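Local coordinates for D-alanyl-D-alanine carboxypeptidase (Mycobacterium tuberculosis H37Rv, PDB 4RYE), which shows D,D-carboxypeptidase activity on a synthetic pentapeptide and probably trims the D-Ala-D-Ala end of peptidoglycan stem peptides, as a penicillin-binding protein of the S11 family, at residues A129-P141 and G151-A164. Sequence-based numbering, arbitrary orientation.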
# COMPACT_ATOMS: atom_id res chain seq x y z
N ALA A 129 5.26 -10.20 10.96
CA ALA A 129 5.02 -11.05 12.14
C ALA A 129 4.78 -10.24 13.42
O ALA A 129 3.92 -10.61 14.23
CB ALA A 129 6.16 -12.04 12.34
N THR A 130 5.53 -9.17 13.63
CA THR A 130 5.33 -8.37 14.85
C THR A 130 3.95 -7.72 14.86
O THR A 130 3.41 -7.43 15.92
CB THR A 130 6.39 -7.27 15.06
OG1 THR A 130 6.28 -6.29 14.02
CG2 THR A 130 7.79 -7.85 15.07
N LEU A 131 3.38 -7.53 13.67
CA LEU A 131 2.06 -6.92 13.54
C LEU A 131 0.91 -7.92 13.59
O LEU A 131 -0.26 -7.53 13.58
CB LEU A 131 1.97 -6.14 12.23
CG LEU A 131 2.92 -4.95 12.11
CD1 LEU A 131 2.77 -4.30 10.75
CD2 LEU A 131 2.63 -3.94 13.22
N GLY A 132 1.25 -9.20 13.63
CA GLY A 132 0.22 -10.23 13.63
C GLY A 132 -0.31 -10.50 12.23
O GLY A 132 -1.31 -11.18 12.06
N ALA A 133 0.38 -9.98 11.23
CA ALA A 133 0.01 -10.26 9.84
C ALA A 133 0.67 -11.57 9.40
O ALA A 133 1.66 -11.57 8.66
CB ALA A 133 0.44 -9.10 8.94
N THR A 134 0.12 -12.69 9.84
CA THR A 134 0.80 -13.97 9.69
C THR A 134 0.44 -14.70 8.40
O THR A 134 0.90 -15.82 8.15
CB THR A 134 0.51 -14.86 10.90
OG1 THR A 134 -0.91 -15.05 11.01
CG2 THR A 134 1.01 -14.19 12.18
N SER A 135 -0.38 -14.07 7.56
CA SER A 135 -0.64 -14.62 6.24
C SER A 135 0.14 -13.86 5.19
O SER A 135 -0.10 -14.01 3.99
CB SER A 135 -2.13 -14.60 5.93
OG SER A 135 -2.82 -15.35 6.91
N THR A 136 1.08 -13.03 5.64
CA THR A 136 1.84 -12.22 4.71
C THR A 136 3.27 -12.71 4.54
O THR A 136 3.97 -12.96 5.51
CB THR A 136 1.84 -10.76 5.16
OG1 THR A 136 0.49 -10.30 5.15
CG2 THR A 136 2.66 -9.90 4.20
N HIS A 137 3.69 -12.85 3.30
CA HIS A 137 5.06 -13.27 3.01
C HIS A 137 5.57 -12.49 1.82
O HIS A 137 5.05 -12.62 0.71
CB HIS A 137 5.08 -14.77 2.69
CG HIS A 137 6.45 -15.29 2.36
ND1 HIS A 137 7.46 -15.37 3.30
CD2 HIS A 137 6.98 -15.74 1.20
CE1 HIS A 137 8.55 -15.86 2.72
NE2 HIS A 137 8.28 -16.09 1.45
N ALA A 138 6.56 -11.64 2.06
CA ALA A 138 7.20 -10.89 0.98
C ALA A 138 8.27 -11.76 0.34
O ALA A 138 8.90 -12.57 1.02
CB ALA A 138 7.82 -9.63 1.51
N THR A 139 8.47 -11.59 -0.97
CA THR A 139 9.55 -12.25 -1.68
C THR A 139 10.48 -11.23 -2.32
O THR A 139 11.62 -11.55 -2.67
CB THR A 139 9.04 -13.18 -2.79
OG1 THR A 139 8.27 -12.43 -3.73
CG2 THR A 139 8.20 -14.32 -2.21
N THR A 140 9.99 -10.00 -2.51
CA THR A 140 10.81 -8.89 -3.01
C THR A 140 10.44 -7.61 -2.26
O THR A 140 9.33 -7.49 -1.74
CB THR A 140 10.59 -8.61 -4.51
OG1 THR A 140 9.23 -8.21 -4.73
CG2 THR A 140 10.93 -9.83 -5.36
N PRO A 141 11.35 -6.63 -2.23
CA PRO A 141 11.01 -5.34 -1.60
C PRO A 141 9.94 -4.58 -2.38
O PRO A 141 9.20 -3.80 -1.78
CB PRO A 141 12.33 -4.56 -1.66
CG PRO A 141 13.40 -5.64 -1.69
CD PRO A 141 12.80 -6.74 -2.51
N GLY A 151 4.83 -13.98 -3.75
CA GLY A 151 4.55 -13.51 -2.40
C GLY A 151 3.07 -13.60 -2.11
O GLY A 151 2.28 -14.05 -2.96
N ALA A 152 2.67 -13.17 -0.92
CA ALA A 152 1.30 -13.35 -0.48
C ALA A 152 0.92 -12.33 0.56
O ALA A 152 1.75 -11.94 1.39
CB ALA A 152 1.10 -14.75 0.08
N SER A 153 -0.34 -11.91 0.53
CA SER A 153 -0.95 -11.24 1.67
C SER A 153 -2.45 -11.48 1.62
O SER A 153 -2.93 -12.20 0.74
CB SER A 153 -0.62 -9.74 1.68
OG SER A 153 -0.96 -9.16 2.95
N THR A 154 -3.19 -10.89 2.55
CA THR A 154 -4.64 -11.02 2.55
C THR A 154 -5.19 -9.62 2.74
O THR A 154 -4.45 -8.73 3.18
CB THR A 154 -5.14 -11.93 3.69
OG1 THR A 154 -4.80 -11.35 4.96
CG2 THR A 154 -4.52 -13.34 3.58
N ALA A 155 -6.46 -9.42 2.39
CA ALA A 155 -7.09 -8.12 2.61
C ALA A 155 -6.98 -7.73 4.09
O ALA A 155 -6.66 -6.59 4.42
CB ALA A 155 -8.56 -8.16 2.17
N HIS A 156 -7.22 -8.70 4.97
CA HIS A 156 -7.06 -8.49 6.40
C HIS A 156 -5.64 -8.05 6.76
O HIS A 156 -5.45 -7.03 7.44
CB HIS A 156 -7.43 -9.77 7.17
CG HIS A 156 -7.04 -9.75 8.61
ND1 HIS A 156 -5.77 -10.05 9.04
CD2 HIS A 156 -7.76 -9.46 9.72
CE1 HIS A 156 -5.72 -9.95 10.36
NE2 HIS A 156 -6.91 -9.60 10.80
N ASP A 157 -4.63 -8.80 6.33
CA ASP A 157 -3.25 -8.40 6.65
C ASP A 157 -2.87 -7.04 6.05
O ASP A 157 -2.13 -6.28 6.67
CB ASP A 157 -2.23 -9.45 6.18
CG ASP A 157 -2.20 -10.67 7.07
OD1 ASP A 157 -3.12 -10.82 7.91
OD2 ASP A 157 -1.26 -11.49 6.93
N LEU A 158 -3.36 -6.74 4.85
CA LEU A 158 -3.03 -5.45 4.24
C LEU A 158 -3.52 -4.27 5.09
O LEU A 158 -2.79 -3.30 5.28
CB LEU A 158 -3.56 -5.35 2.79
CG LEU A 158 -2.83 -6.20 1.75
CD1 LEU A 158 -3.45 -5.98 0.35
CD2 LEU A 158 -1.35 -5.87 1.73
N VAL A 159 -4.74 -4.35 5.62
CA VAL A 159 -5.24 -3.24 6.45
C VAL A 159 -4.54 -3.21 7.81
O VAL A 159 -4.38 -2.14 8.39
CB VAL A 159 -6.79 -3.20 6.60
CG1 VAL A 159 -7.45 -3.07 5.23
CG2 VAL A 159 -7.34 -4.42 7.35
N VAL A 160 -4.13 -4.37 8.30
CA VAL A 160 -3.36 -4.42 9.53
C VAL A 160 -2.03 -3.72 9.31
O VAL A 160 -1.57 -2.93 10.15
CB VAL A 160 -3.15 -5.89 9.98
CG1 VAL A 160 -2.08 -5.98 11.08
CG2 VAL A 160 -4.49 -6.49 10.45
N ILE A 161 -1.41 -3.98 8.17
CA ILE A 161 -0.12 -3.35 7.86
C ILE A 161 -0.31 -1.85 7.62
O ILE A 161 0.47 -1.02 8.11
CB ILE A 161 0.54 -4.03 6.64
CG1 ILE A 161 1.11 -5.39 7.07
CG2 ILE A 161 1.65 -3.16 6.05
CD1 ILE A 161 1.28 -6.40 5.93
N PHE A 162 -1.35 -1.48 6.88
CA PHE A 162 -1.60 -0.07 6.60
C PHE A 162 -1.95 0.73 7.85
O PHE A 162 -1.62 1.92 7.96
CB PHE A 162 -2.73 0.08 5.58
CG PHE A 162 -2.67 1.38 4.84
CD1 PHE A 162 -1.78 1.54 3.79
CD2 PHE A 162 -3.49 2.44 5.18
CE1 PHE A 162 -1.71 2.75 3.09
CE2 PHE A 162 -3.43 3.65 4.49
CZ PHE A 162 -2.54 3.80 3.44
N ARG A 163 -2.64 0.10 8.77
CA ARG A 163 -3.02 0.72 10.03
C ARG A 163 -1.77 1.07 10.84
O ARG A 163 -1.68 2.15 11.44
CB ARG A 163 -3.91 -0.25 10.81
CG ARG A 163 -4.48 0.30 12.08
CD ARG A 163 -5.56 -0.65 12.59
NE ARG A 163 -6.13 -0.17 13.83
CZ ARG A 163 -6.44 -0.94 14.86
NH1 ARG A 163 -6.22 -2.25 14.80
NH2 ARG A 163 -6.95 -0.40 15.96
N ALA A 164 -0.79 0.17 10.83
CA ALA A 164 0.48 0.43 11.51
C ALA A 164 1.22 1.57 10.83
O ALA A 164 1.83 2.42 11.50
CB ALA A 164 1.35 -0.84 11.53
O HOH W 1 -3.53 -13.17 8.86
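His137 and Ala152 form a single antiparallel, hydrogen-bonded bridge, His137 N to Ala152 O and Ala152 N to His137 O both 2.9 Å, and beyond it 131-136 runs along helix 155-166, between Asp157 and Ala164. Asp157 illustrates how one carboxylate can tie a loop to a helix. Its OD2 receives Ser135 N on the syn lone pair (2.8 Å, bent to 135° at the hydrogen) and Thr136 OG1 on the anti lone pair (2.8 Å). Thr136 OG1, set beside its own backbone N (chi1 -62°), accepts in turn from Ser153 OG at 2.9 Å, so that two hydroxyls in series donate toward the carboxylate. OD1 meets His156 ND1 in the plane of the imidazole, and a water links it to Ser135 OG; four bonds thus fix the carboxylate's rotation and would probably stabilise its negative charge. Thr154 N-caps the helix through OG1 to Asp157 N, while its CG2 packs on Ser135 CB. Just before Gly132, whose Schellman motif closes helix 117-130, CD1 and CD2 of Leu131 both rest on Ala164 CB, each at 3.8 Å. Leu131 and Ile161 also reach Leu55 of helix 50-60, which follows the SxxK serine and includes Lys50, the probable proton acceptor, whereas Leu158 and Val159 pack against sheet strand 228-237.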